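Local coordinates for transposon Tn7 transposition protein tnsA (Escherichia coli, PDB 1T0F), which cuts the 5' DNA strands during Tn7 transposition, as the endonuclease that forms the transposase together with TnsB, at residues K135-L140 with T167-N172; H48-H53 with A68-L73; P34-Q39 with H60-L65; S72-S77 with F243-I248. All coordinates share one frame; numbering follows the deposited sequence.

Contact 1. Residues K135-L140 with T167-N172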
loop_
_atom_site.group_PDB
_atom_site.type_symbol
_atom_site.label_atom_id
_atom_site.label_comp_id
_atom_site.label_asym_id
_atom_site.label_seq_id
_atom_site.Cartn_x
_atom_site.Cartn_y
_atom_site.Cartn_z
ATOM N N LYS A 135 -1.588 9.101 2.335
ATOM C CA LYS A 135 -1.853 10.027 3.439
ATOM C C LYS A 135 -3.332 10.221 3.707
ATOM O O LYS A 135 -4.141 10.175 2.782
ATOM C CB LYS A 135 -1.304 11.426 3.122
ATOM C CG LYS A 135 0.205 11.584 3.118
ATOM C CD LYS A 135 0.780 11.384 4.508
ATOM C CE LYS A 135 2.289 11.578 4.494
ATOM N NZ LYS A 135 2.907 11.233 5.805
ATOM N N PRO A 136 -3.710 10.410 4.983
ATOM C CA PRO A 136 -5.127 10.635 5.259
ATOM C C PRO A 136 -5.326 12.008 4.620
ATOM O O PRO A 136 -4.418 12.835 4.657
ATOM C CB PRO A 136 -5.177 10.721 6.782
ATOM C CG PRO A 136 -4.067 9.813 7.203
ATOM C CD PRO A 136 -2.963 10.162 6.228
ATOM N N ALA A 137 -6.483 12.261 4.022
ATOM C CA ALA A 137 -6.708 13.549 3.381
ATOM C C ALA A 137 -6.520 14.718 4.347
ATOM O O ALA A 137 -5.999 15.759 3.970
ATOM C CB ALA A 137 -8.110 13.594 2.780
ATOM N N ALA A 138 -6.955 14.535 5.586
ATOM C CA ALA A 138 -6.855 15.589 6.595
ATOM C C ALA A 138 -5.408 15.983 6.859
ATOM O O ALA A 138 -5.127 17.122 7.241
ATOM C CB ALA A 138 -7.510 15.132 7.882
ATOM N N ALA A 139 -4.493 15.041 6.645
ATOM C CA ALA A 139 -3.075 15.292 6.868
ATOM C C ALA A 139 -2.497 16.308 5.898
ATOM O O ALA A 139 -1.450 16.908 6.166
ATOM C CB ALA A 139 -2.295 13.980 6.773
ATOM N N LEU A 140 -3.172 16.515 4.771
ATOM C CA LEU A 140 -2.684 17.458 3.782
ATOM C C LEU A 140 -2.845 18.916 4.220
ATOM O O LEU A 140 -2.369 19.825 3.551
ATOM C CB LEU A 140 -3.383 17.217 2.443
ATOM C CG LEU A 140 -3.229 15.774 1.941
ATOM C CD1 LEU A 140 -4.004 15.606 0.641
ATOM C CD2 LEU A 140 -1.748 15.441 1.733
ATOM N N THR A 167 -4.995 9.169 -1.068
ATOM C CA THR A 167 -5.656 9.311 0.230
ATOM C C THR A 167 -6.865 8.382 0.291
ATOM O O THR A 167 -7.178 7.686 -0.680
ATOM C CB THR A 167 -6.164 10.755 0.488
ATOM O OG1 THR A 167 -7.352 10.992 -0.275
ATOM C CG2 THR A 167 -5.104 11.787 0.106
ATOM N N ASP A 168 -7.534 8.365 1.439
ATOM C CA ASP A 168 -8.726 7.546 1.628
ATOM C C ASP A 168 -9.804 7.904 0.594
ATOM O O ASP A 168 -10.625 7.063 0.218
ATOM C CB ASP A 168 -9.277 7.740 3.054
ATOM C CG ASP A 168 -9.442 9.214 3.434
ATOM O OD1 ASP A 168 -8.422 9.934 3.517
ATOM O OD2 ASP A 168 -10.594 9.657 3.650
ATOM N N LYS A 169 -9.786 9.146 0.120
ATOM C CA LYS A 169 -10.774 9.593 -0.860
ATOM C C LYS A 169 -10.584 9.003 -2.260
ATOM O O LYS A 169 -11.475 9.106 -3.103
ATOM C CB LYS A 169 -10.775 11.121 -0.941
ATOM C CG LYS A 169 -11.347 11.791 0.307
ATOM C CD LYS A 169 -11.268 13.310 0.211
ATOM C CE LYS A 169 -11.980 13.971 1.382
ATOM N NZ LYS A 169 -11.439 13.493 2.686
ATOM N N GLU A 170 -9.434 8.384 -2.508
ATOM C CA GLU A 170 -9.175 7.793 -3.820
ATOM C C GLU A 170 -9.505 6.312 -3.845
ATOM O O GLU A 170 -9.345 5.654 -4.876
ATOM C CB GLU A 170 -7.712 7.981 -4.229
ATOM C CG GLU A 170 -7.390 9.381 -4.744
ATOM C CD GLU A 170 -7.655 10.447 -3.714
ATOM O OE1 GLU A 170 -6.953 10.459 -2.680
ATOM O OE2 GLU A 170 -8.567 11.271 -3.935
ATOM N N ILE A 171 -9.956 5.781 -2.717
ATOM C CA ILE A 171 -10.290 4.366 -2.673
ATOM C C ILE A 171 -11.656 4.144 -3.281
ATOM O O ILE A 171 -12.633 4.756 -2.863
ATOM C CB ILE A 171 -10.286 3.814 -1.234
ATOM C CG1 ILE A 171 -8.913 4.053 -0.602
ATOM C CG2 ILE A 171 -10.575 2.317 -1.249
ATOM C CD1 ILE A 171 -7.772 3.484 -1.420
ATOM N N ASN A 172 -11.706 3.277 -4.286
ATOM C CA ASN A 172 -12.959 2.954 -4.949
ATOM C C ASN A 172 -13.948 2.514 -3.873
ATOM O O ASN A 172 -13.590 1.773 -2.958
ATOM C CB ASN A 172 -12.728 1.839 -5.968
ATOM C CG ASN A 172 -14.008 1.393 -6.639
ATOM O OD1 ASN A 172 -14.848 0.742 -6.023
ATOM N ND2 ASN A 172 -14.165 1.750 -7.905
#

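Contact 2. Residues H48-H53 with A68-L73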
loop_
_atom_site.group_PDB
_atom_site.type_symbol
_atom_site.label_atom_id
_atom_site.label_comp_id
_atom_site.label_asym_id
_atom_site.label_seq_id
_atom_site.Cartn_x
_atom_site.Cartn_y
_atom_site.Cartn_z
ATOM N N HIS A 48 -0.837 -4.704 8.744
ATOM C CA HIS A 48 -1.282 -5.882 8.018
ATOM C C HIS A 48 -0.089 -6.553 7.357
ATOM O O HIS A 48 0.806 -5.887 6.828
ATOM C CB HIS A 48 -2.273 -5.491 6.912
ATOM C CG HIS A 48 -3.479 -4.754 7.400
ATOM N ND1 HIS A 48 -4.569 -5.390 7.953
ATOM C CD2 HIS A 48 -3.771 -3.430 7.409
ATOM C CE1 HIS A 48 -5.482 -4.491 8.281
ATOM N NE2 HIS A 48 -5.021 -3.294 7.961
ATOM N N ARG A 49 -0.088 -7.877 7.392
ATOM C CA ARG A 49 0.942 -8.678 6.755
ATOM C C ARG A 49 0.140 -9.436 5.711
ATOM O O ARG A 49 -0.786 -10.176 6.046
ATOM C CB ARG A 49 1.575 -9.633 7.764
ATOM C CG ARG A 49 2.535 -8.938 8.716
ATOM C CD ARG A 49 3.884 -8.752 8.060
ATOM N NE ARG A 49 4.844 -9.753 8.523
ATOM C CZ ARG A 49 5.806 -10.284 7.771
ATOM N NH1 ARG A 49 5.940 -9.919 6.502
ATOM N NH2 ARG A 49 6.643 -11.169 8.293
ATOM N N ILE A 50 0.471 -9.238 4.443
ATOM C CA ILE A 50 -0.293 -9.898 3.403
ATOM C C ILE A 50 0.554 -10.490 2.288
ATOM O O ILE A 50 1.511 -9.883 1.810
ATOM C CB ILE A 50 -1.349 -8.924 2.817
ATOM C CG1 ILE A 50 -2.255 -9.655 1.820
ATOM C CG2 ILE A 50 -0.665 -7.752 2.149
ATOM C CD1 ILE A 50 -3.540 -8.908 1.524
ATOM N N TYR A 51 0.178 -11.696 1.886
ATOM C CA TYR A 51 0.883 -12.406 0.827
ATOM C C TYR A 51 0.515 -11.824 -0.535
ATOM O O TYR A 51 -0.634 -11.432 -0.765
ATOM C CB TYR A 51 0.517 -13.890 0.879
ATOM C CG TYR A 51 1.199 -14.717 -0.179
ATOM C CD1 TYR A 51 2.549 -15.039 -0.073
ATOM C CD2 TYR A 51 0.497 -15.168 -1.298
ATOM C CE1 TYR A 51 3.190 -15.795 -1.057
ATOM C CE2 TYR A 51 1.128 -15.921 -2.287
ATOM C CZ TYR A 51 2.474 -16.229 -2.157
ATOM O OH TYR A 51 3.104 -16.979 -3.126
ATOM N N SER A 52 1.497 -11.768 -1.431
ATOM C CA SER A 52 1.294 -11.244 -2.784
ATOM C C SER A 52 1.600 -12.313 -3.823
ATOM O O SER A 52 2.641 -12.962 -3.744
ATOM C CB SER A 52 2.220 -10.056 -3.041
ATOM O OG SER A 52 2.427 -9.864 -4.438
ATOM N N HIS A 53 0.702 -12.494 -4.793
ATOM C CA HIS A 53 0.944 -13.479 -5.847
ATOM C C HIS A 53 1.988 -12.924 -6.809
ATOM O O HIS A 53 2.756 -13.678 -7.408
ATOM C CB HIS A 53 -0.335 -13.787 -6.633
ATOM C CG HIS A 53 -1.413 -14.429 -5.819
ATOM N ND1 HIS A 53 -2.438 -15.153 -6.389
ATOM C CD2 HIS A 53 -1.655 -14.418 -4.487
ATOM C CE1 HIS A 53 -3.267 -15.558 -5.444
ATOM N NE2 HIS A 53 -2.815 -15.124 -4.280
ATOM N N ALA A 68 -5.447 -0.820 1.450
ATOM C CA ALA A 68 -6.331 -0.551 0.311
ATOM C C ALA A 68 -5.542 -0.320 -0.985
ATOM O O ALA A 68 -5.912 -0.819 -2.051
ATOM C CB ALA A 68 -7.218 0.650 0.610
ATOM N N VAL A 69 -4.453 0.436 -0.894
ATOM C CA VAL A 69 -3.628 0.707 -2.064
ATOM C C VAL A 69 -2.943 -0.578 -2.531
ATOM O O VAL A 69 -2.875 -0.850 -3.729
ATOM C CB VAL A 69 -2.557 1.794 -1.765
ATOM C CG1 VAL A 69 -1.659 1.988 -2.976
ATOM C CG2 VAL A 69 -3.242 3.114 -1.409
ATOM N N PHE A 70 -2.444 -1.371 -1.586
ATOM C CA PHE A 70 -1.797 -2.629 -1.938
ATOM C C PHE A 70 -2.764 -3.561 -2.681
ATOM O O PHE A 70 -2.431 -4.096 -3.736
ATOM C CB PHE A 70 -1.288 -3.355 -0.690
ATOM C CG PHE A 70 -0.801 -4.748 -0.971
ATOM C CD1 PHE A 70 0.482 -4.965 -1.454
ATOM C CD2 PHE A 70 -1.660 -5.838 -0.836
ATOM C CE1 PHE A 70 0.904 -6.250 -1.804
ATOM C CE2 PHE A 70 -1.253 -7.122 -1.184
ATOM C CZ PHE A 70 0.036 -7.326 -1.671
ATOM N N LEU A 71 -3.953 -3.766 -2.126
ATOM C CA LEU A 71 -4.928 -4.650 -2.770
ATOM C C LEU A 71 -5.282 -4.152 -4.174
ATOM O O LEU A 71 -5.464 -4.948 -5.101
ATOM C CB LEU A 71 -6.188 -4.764 -1.909
ATOM C CG LEU A 71 -6.013 -5.453 -0.550
ATOM C CD1 LEU A 71 -7.283 -5.300 0.284
ATOM C CD2 LEU A 71 -5.684 -6.923 -0.759
ATOM N N SER A 72 -5.376 -2.837 -4.332
ATOM C CA SER A 72 -5.684 -2.252 -5.636
ATOM C C SER A 72 -4.540 -2.499 -6.623
ATOM O O SER A 72 -4.779 -2.774 -7.803
ATOM C CB SER A 72 -5.941 -0.744 -5.501
ATOM O OG SER A 72 -6.993 -0.481 -4.582
ATOM N N LEU A 73 -3.296 -2.394 -6.150
ATOM C CA LEU A 73 -2.132 -2.623 -7.010
ATOM C C LEU A 73 -2.000 -4.089 -7.412
ATOM O O LEU A 73 -1.723 -4.400 -8.572
ATOM C CB LEU A 73 -0.842 -2.191 -6.299
ATOM C CG LEU A 73 -0.642 -0.695 -6.038
ATOM C CD1 LEU A 73 0.557 -0.503 -5.112
ATOM C CD2 LEU A 73 -0.432 0.040 -7.363
#

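Contact 3. Residues P34-Q39 with H60-L65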
loop_
_atom_site.group_PDB
_atom_site.type_symbol
_atom_site.label_atom_id
_atom_site.label_comp_id
_atom_site.label_asym_id
_atom_site.label_seq_id
_atom_site.Cartn_x
_atom_site.Cartn_y
_atom_site.Cartn_z
ATOM N N PRO A 34 11.523 -4.580 2.863
ATOM C CA PRO A 34 11.092 -3.199 3.128
ATOM C C PRO A 34 11.900 -2.514 4.230
ATOM O O PRO A 34 12.399 -3.170 5.142
ATOM C CB PRO A 34 9.627 -3.368 3.510
ATOM C CG PRO A 34 9.628 -4.695 4.210
ATOM C CD PRO A 34 10.509 -5.546 3.315
ATOM N N TRP A 35 12.024 -1.194 4.142
ATOM C CA TRP A 35 12.766 -0.442 5.150
ATOM C C TRP A 35 12.021 -0.505 6.484
ATOM O O TRP A 35 12.629 -0.720 7.531
ATOM C CB TRP A 35 12.950 1.010 4.702
ATOM C CG TRP A 35 13.629 1.871 5.734
ATOM C CD1 TRP A 35 13.046 2.830 6.516
ATOM C CD2 TRP A 35 15.010 1.830 6.111
ATOM N NE1 TRP A 35 13.983 3.393 7.358
ATOM C CE2 TRP A 35 15.195 2.796 7.131
ATOM C CE3 TRP A 35 16.111 1.071 5.689
ATOM C CZ2 TRP A 35 16.439 3.021 7.734
ATOM C CZ3 TRP A 35 17.353 1.300 6.292
ATOM C CH2 TRP A 35 17.502 2.267 7.302
ATOM N N LEU A 36 10.703 -0.331 6.439
ATOM C CA LEU A 36 9.871 -0.387 7.639
ATOM C C LEU A 36 9.073 -1.685 7.661
ATOM O O LEU A 36 8.678 -2.194 6.613
ATOM C CB LEU A 36 8.884 0.783 7.666
ATOM C CG LEU A 36 9.412 2.216 7.552
ATOM C CD1 LEU A 36 8.224 3.176 7.494
ATOM C CD2 LEU A 36 10.319 2.541 8.737
ATOM N N THR A 37 8.826 -2.207 8.859
ATOM C CA THR A 37 8.054 -3.430 9.030
ATOM C C THR A 37 6.843 -3.099 9.895
ATOM O O THR A 37 6.751 -1.996 10.436
ATOM C CB THR A 37 8.882 -4.521 9.736
ATOM O OG1 THR A 37 9.087 -4.153 11.108
ATOM C CG2 THR A 37 10.227 -4.678 9.060
ATOM N N VAL A 38 5.913 -4.040 10.027
ATOM C CA VAL A 38 4.723 -3.809 10.839
ATOM C C VAL A 38 5.094 -3.491 12.294
ATOM O O VAL A 38 4.263 -3.012 13.069
ATOM C CB VAL A 38 3.774 -5.030 10.819
ATOM C CG1 VAL A 38 3.257 -5.263 9.400
ATOM C CG2 VAL A 38 4.496 -6.265 11.347
ATOM N N GLN A 39 6.346 -3.756 12.658
ATOM C CA GLN A 39 6.819 -3.475 14.012
ATOM C C GLN A 39 6.913 -1.964 14.203
ATOM O O GLN A 39 6.836 -1.470 15.323
ATOM C CB GLN A 39 8.195 -4.103 14.243
ATOM C CG GLN A 39 8.228 -5.618 14.106
ATOM C CD GLN A 39 7.338 -6.327 15.116
ATOM O OE1 GLN A 39 6.109 -6.240 15.050
ATOM N NE2 GLN A 39 7.958 -7.030 16.060
ATOM N N HIS A 60 4.514 -5.831 4.143
ATOM C CA HIS A 60 4.304 -5.105 5.393
ATOM C C HIS A 60 3.602 -3.792 5.128
ATOM O O HIS A 60 4.196 -2.872 4.572
ATOM C CB HIS A 60 5.644 -4.807 6.056
ATOM C CG HIS A 60 6.295 -6.008 6.658
ATOM N ND1 HIS A 60 6.235 -6.286 8.005
ATOM C CD2 HIS A 60 6.995 -7.019 6.094
ATOM C CE1 HIS A 60 6.874 -7.416 8.248
ATOM N NE2 HIS A 60 7.344 -7.881 7.104
ATOM N N LEU A 61 2.344 -3.707 5.543
ATOM C CA LEU A 61 1.550 -2.503 5.350
ATOM C C LEU A 61 1.268 -1.933 6.740
ATOM O O LEU A 61 0.865 -2.663 7.650
ATOM C CB LEU A 61 0.256 -2.861 4.613
ATOM C CG LEU A 61 0.542 -3.686 3.345
ATOM C CD1 LEU A 61 -0.770 -4.131 2.705
ATOM C CD2 LEU A 61 1.372 -2.874 2.377
ATOM N N LEU A 62 1.490 -0.631 6.894
ATOM C CA LEU A 62 1.320 0.021 8.189
ATOM C C LEU A 62 0.024 0.785 8.484
ATOM O O LEU A 62 -0.041 1.528 9.465
ATOM C CB LEU A 62 2.532 0.924 8.447
ATOM C CG LEU A 62 3.810 0.193 8.889
ATOM C CD1 LEU A 62 4.158 -0.943 7.929
ATOM C CD2 LEU A 62 4.950 1.195 8.967
ATOM N N SER A 63 -1.002 0.601 7.656
ATOM C CA SER A 63 -2.294 1.251 7.879
ATOM C C SER A 63 -3.344 0.610 6.979
ATOM O O SER A 63 -2.998 -0.085 6.023
ATOM C CB SER A 63 -2.216 2.748 7.567
ATOM O OG SER A 63 -2.148 2.987 6.171
ATOM N N ASP A 64 -4.619 0.846 7.289
ATOM C CA ASP A 64 -5.705 0.308 6.479
ATOM C C ASP A 64 -5.658 0.968 5.105
ATOM O O ASP A 64 -6.040 0.362 4.101
ATOM C CB ASP A 64 -7.070 0.586 7.121
ATOM C CG ASP A 64 -7.299 -0.210 8.398
ATOM O OD1 ASP A 64 -6.506 -1.127 8.700
ATOM O OD2 ASP A 64 -8.290 0.078 9.099
ATOM N N LEU A 65 -5.190 2.211 5.058
ATOM C CA LEU A 65 -5.096 2.919 3.789
ATOM C C LEU A 65 -4.041 2.278 2.892
ATOM O O LEU A 65 -4.236 2.154 1.681
ATOM C CB LEU A 65 -4.762 4.393 4.019
ATOM C CG LEU A 65 -4.762 5.263 2.764
ATOM C CD1 LEU A 65 -5.943 4.915 1.872
ATOM C CD2 LEU A 65 -4.801 6.747 3.183
#

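Contact 4. Residues S72-S77 with F243-I248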
loop_
_atom_site.group_PDB
_atom_site.type_symbol
_atom_site.label_atom_id
_atom_site.label_comp_id
_atom_site.label_asym_id
_atom_site.label_seq_id
_atom_site.Cartn_x
_atom_site.Cartn_y
_atom_site.Cartn_z
ATOM N N SER A 72 -5.376 -2.837 -4.332
ATOM C CA SER A 72 -5.684 -2.252 -5.636
ATOM C C SER A 72 -4.540 -2.499 -6.623
ATOM O O SER A 72 -4.779 -2.774 -7.803
ATOM C CB SER A 72 -5.941 -0.744 -5.501
ATOM O OG SER A 72 -6.993 -0.481 -4.582
ATOM N N LEU A 73 -3.296 -2.394 -6.150
ATOM C CA LEU A 73 -2.132 -2.623 -7.010
ATOM C C LEU A 73 -2.000 -4.089 -7.412
ATOM O O LEU A 73 -1.723 -4.400 -8.572
ATOM C CB LEU A 73 -0.842 -2.191 -6.299
ATOM C CG LEU A 73 -0.642 -0.695 -6.038
ATOM C CD1 LEU A 73 0.557 -0.503 -5.112
ATOM C CD2 LEU A 73 -0.432 0.040 -7.363
ATOM N N GLU A 74 -2.193 -4.981 -6.443
ATOM C CA GLU A 74 -2.095 -6.430 -6.660
ATOM C C GLU A 74 -3.172 -6.920 -7.631
ATOM O O GLU A 74 -3.026 -7.963 -8.263
ATOM C CB GLU A 74 -2.218 -7.147 -5.310
ATOM C CG GLU A 74 -2.143 -8.670 -5.337
ATOM C CD GLU A 74 -0.735 -9.223 -5.554
ATOM O OE1 GLU A 74 0.261 -8.538 -5.219
ATOM O OE2 GLU A 74 -0.627 -10.366 -6.040
ATOM N N TRP A 75 -4.252 -6.157 -7.749
ATOM C CA TRP A 75 -5.340 -6.508 -8.661
ATOM C C TRP A 75 -4.972 -6.227 -10.128
ATOM O O TRP A 75 -5.411 -6.944 -11.028
ATOM C CB TRP A 75 -6.592 -5.708 -8.299
ATOM C CG TRP A 75 -7.742 -5.918 -9.244
ATOM C CD1 TRP A 75 -8.655 -6.934 -9.216
ATOM C CD2 TRP A 75 -8.078 -5.106 -10.374
ATOM N NE1 TRP A 75 -9.544 -6.803 -10.259
ATOM C CE2 TRP A 75 -9.210 -5.690 -10.987
ATOM C CE3 TRP A 75 -7.530 -3.944 -10.931
ATOM C CZ2 TRP A 75 -9.806 -5.149 -12.130
ATOM C CZ3 TRP A 75 -8.124 -3.403 -12.070
ATOM C CH2 TRP A 75 -9.251 -4.008 -12.656
ATOM N N GLU A 76 -4.182 -5.180 -10.366
ATOM C CA GLU A 76 -3.781 -4.791 -11.726
ATOM C C GLU A 76 -2.903 -5.822 -12.428
ATOM O O GLU A 76 -1.832 -6.170 -11.939
ATOM C CB GLU A 76 -3.039 -3.452 -11.691
ATOM C CG GLU A 76 -3.882 -2.268 -11.231
ATOM C CD GLU A 76 -4.961 -1.880 -12.234
ATOM O OE1 GLU A 76 -4.863 -2.288 -13.413
ATOM O OE2 GLU A 76 -5.896 -1.148 -11.843
ATOM N N SER A 77 -3.335 -6.288 -13.598
ATOM C CA SER A 77 -2.558 -7.296 -14.318
ATOM C C SER A 77 -1.152 -6.853 -14.733
ATOM O O SER A 77 -0.231 -7.663 -14.744
ATOM C CB SER A 77 -3.325 -7.778 -15.557
ATOM O OG SER A 77 -3.426 -6.759 -16.532
ATOM N N PHE A 243 -3.663 -15.155 0.136
ATOM C CA PHE A 243 -3.487 -16.397 -0.613
ATOM C C PHE A 243 -4.530 -16.519 -1.716
ATOM O O PHE A 243 -4.327 -17.212 -2.709
ATOM C CB PHE A 243 -3.528 -17.587 0.341
ATOM C CG PHE A 243 -2.379 -17.601 1.300
ATOM C CD1 PHE A 243 -1.074 -17.651 0.822
ATOM C CD2 PHE A 243 -2.591 -17.504 2.668
ATOM C CE1 PHE A 243 0.008 -17.600 1.690
ATOM C CE2 PHE A 243 -1.512 -17.451 3.551
ATOM C CZ PHE A 243 -0.210 -17.499 3.058
ATOM N N ILE A 244 -5.642 -15.820 -1.535
ATOM C CA ILE A 244 -6.696 -15.789 -2.527
ATOM C C ILE A 244 -6.951 -14.323 -2.843
ATOM O O ILE A 244 -7.065 -13.504 -1.932
ATOM C CB ILE A 244 -8.010 -16.400 -1.991
ATOM C CG1 ILE A 244 -7.800 -17.877 -1.658
ATOM C CG2 ILE A 244 -9.130 -16.241 -3.024
ATOM C CD1 ILE A 244 -9.024 -18.527 -1.022
ATOM N N LYS A 245 -6.998 -13.984 -4.126
ATOM C CA LYS A 245 -7.302 -12.619 -4.522
ATOM C C LYS A 245 -8.543 -12.700 -5.410
ATOM O O LYS A 245 -8.822 -13.745 -6.008
ATOM C CB LYS A 245 -6.126 -11.966 -5.253
ATOM C CG LYS A 245 -5.558 -12.760 -6.392
ATOM C CD LYS A 245 -4.109 -12.355 -6.678
ATOM C CE LYS A 245 -3.999 -11.061 -7.458
ATOM N NZ LYS A 245 -2.575 -10.790 -7.861
ATOM N N PHE A 246 -9.301 -11.615 -5.478
ATOM C CA PHE A 246 -10.527 -11.623 -6.268
ATOM C C PHE A 246 -10.754 -10.288 -6.960
ATOM O O PHE A 246 -9.908 -9.403 -6.899
ATOM C CB PHE A 246 -11.717 -11.938 -5.360
ATOM C CG PHE A 246 -11.965 -10.897 -4.293
ATOM C CD1 PHE A 246 -11.122 -10.790 -3.190
ATOM C CD2 PHE A 246 -13.053 -10.030 -4.391
ATOM C CE1 PHE A 246 -11.360 -9.829 -2.192
ATOM C CE2 PHE A 246 -13.300 -9.072 -3.407
ATOM C CZ PHE A 246 -12.451 -8.970 -2.301
ATOM N N ASN A 247 -11.892 -10.146 -7.634
ATOM C CA ASN A 247 -12.191 -8.889 -8.306
ATOM C C ASN A 247 -12.693 -7.916 -7.243
ATOM O O ASN A 247 -13.896 -7.833 -6.975
ATOM C CB ASN A 247 -13.263 -9.086 -9.387
ATOM C CG ASN A 247 -13.505 -7.826 -10.194
ATOM O OD1 ASN A 247 -12.876 -6.798 -9.950
ATOM N ND2 ASN A 247 -14.418 -7.897 -11.161
ATOM N N ILE A 248 -11.757 -7.187 -6.639
ATOM C CA ILE A 248 -12.063 -6.236 -5.576
ATOM C C ILE A 248 -12.939 -5.072 -6.015
ATOM O O ILE A 248 -13.494 -4.359 -5.177
ATOM C CB ILE A 248 -10.767 -5.658 -4.957
ATOM C CG1 ILE A 248 -9.984 -4.871 -6.012
ATOM C CG2 ILE A 248 -9.904 -6.783 -4.434
ATOM C CD1 ILE A 248 -8.869 -4.008 -5.430
#

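Contact 1. Residues K135-L140 with T167-N172
Thr167 lies against the backbone that runs from Lys135 into Ala137, where the loops following two strands of the nuclease sheet pass one another. Its CB, like its CA, packs right up against Lys135 O (CB to O 3.1 Å), and the CA-H points at that carbonyl in a bent CA-H...O contact. One step out the branches part. The methyl CG2 also borders Lys135 O and then reaches CD1 of Leu140 at 4.0 Å, the two side chains meeting at a slant. OG1, placed between the backbone N and the carbonyl carbon (chi1 76°), sits 4.1 Å from Ala137 CB and turns back to accept from Lys169 N, which closes an ST turn. Asp168 gives the contact its polar bond: Ala137 N donates to Asp168 OD1 at 3.1 Å and 164°, meeting the oxygen almost end-on to its C-O bond. Beside it, Lys169 bends at its last torsion and lays NZ 3.3 Å from Ala137 CB. Lys135 itself, an active-site residue, has its side chain about 4 Å, nearest atoms, from the bound magnesium, while its backbone pairs with Phe166. Ala137 opens a 3-10 turn whose first N-H finds no acceptor inside the turn; the Asp168 carboxylate supplies one, and its negative charge probably suits that end of the turn.

Contact 2. Residues H48-H53 with A68-L73
Ile50 and Phe70 face each other with CA atoms 9.1 Å apart, where strand 48-51 runs nearly parallel to helix 68-73, 8° between directions and 10.9 Å between axes. With CG1 of Ile50 anti to the backbone N (chi1 -174°), CG2 goes to the Phe70 ring, while the CG1 branch skirts the same ring and runs on to Leu71. CG2 lies over one face in a CH-pi contact, 3.9 Å from the ring centroid, and comes within 3.4 Å of CE2. CD1 meets CD2 of Leu71 at 3.7 Å, the side chains crossing at about a right angle. Ser52 meets the ring in its plane, CB to CZ 3.8 Å. Cutting Ile50 back to an alanine is likely to strip the Phe70 face of CG2 and Leu71 CD2 of CD1, leaving a gap between hairpin and helix. No hydrogen bond crosses here: between these two segments the packing is apolar, and polar ties to the same helix, such as Ser52 OG to Glu74, lie just outside them.

Contact 3. Residues P34-Q39 with H60-L65
Close to the magnesium site, His60, at the end of strand 58-61, and Leu62, in the turn into the helix bearing the catalytic Glu66, meet the loop 34-39. His60 supplies the polar link. Val38 N donates to His60 ND1 at 3.0 Å and 159°, coming in 22° out of the ring plane. ND1 thus acts as an acceptor, which is consistent with the ring carrying no hydrogen on that nitrogen. The imidazole is boxed in by the loop: Thr37 CB stands 3.6 Å from ND1 with its methyl CG2 over one face, Val38 CG1 comes within 3.4 Å of ND1, and Pro34 CG reaches CD2 at 4.0 Å. Leu62, bent at its second torsion (chi2 52°), places both methyls against the loop; CD1 lies 3.8 Å from Thr37 O, and CD2 meets Leu36 CD1 at 4.1 Å with the two leucines crossing at about a right angle. Leu36 O is buried here, near His60 CB, with no polar partner in the model. Just beyond, Leu62 N donates to Glu66 OE1 and the N-cap Ser63 OG accepts from Glu66 N, so the backbone of the leucine that packs on the loop probably helps to position this catalytic carboxylate. An acidic residue on a helix ahead of the central sheet strands fits the restriction-endonuclease-like PDDEXK fold to which this domain belongs.

Contact 4. Residues S72-S77 with F243-I248
Lys245 NZ grips Glu74, in the last turn of helix 64-75, twice over, through a salt bridge to Glu74 OE2 at 2.7 Å and a hydrogen bond to Glu74 O at 2.9 Å. The contact ties the end of the helix that also bears catalytic Glu66 to the strand and inverse gamma turn that follow helix 230-240. NZ meets OE2 on its anti side, 32° out of the carboxylate plane. A bend at chi3 (-78°) swings the lysine tip round to both oxygens, and its positive charge at the C-terminal end of a helix is likely to be favourable. Glu74 has further partners, with Ser52 OG bonded to OE1 and Lys54 N to OE2. A methionine in place of Lys245 would probably leave Glu74 without its opposite charge and the carbonyl without this donor, weakening the join. Farther out, Trp75 NE1 makes a weak, bent bond to Asn247 OD1 at 3.3 Å; indole and amide lie side by side, their planes 18° apart, and OD1 is also bonded to Tyr249 N. Phe246 O, at one end of the gamma turn centred on Asn247, sits at the indole edge, 3.6 Å from Trp75 CD1. Ile248 packs along the helix: CG1 lies 4.0 Å from Trp75 CD1, and CD1, lying beside Trp75 CB, touches Ser72 CA at 3.6 Å.

Overall arrangement
Contacts 2, 3 and 4 gather round helix 64-75: contact 3 at the turn just before it, contact 2 along its middle, contact 4 at its end. Contact 2 lies near the centre of the chain and is wholly apolar across its segments; contacts 1, 3 and 4 are only partly buried and add polar bonds, to a carboxylate, an imidazole and an ammonium respectively. Contacts 2 and 3 are joined through the hairpin and the His48 to Asp64 bond, contacts 2 and 4 through Ser52 and Glu74. Contact 1 touches the same helix through Ile171 on Ala68 and Leu65. Another protein chain packs on residues of contacts 1, 2 and 4, but not on contact 3.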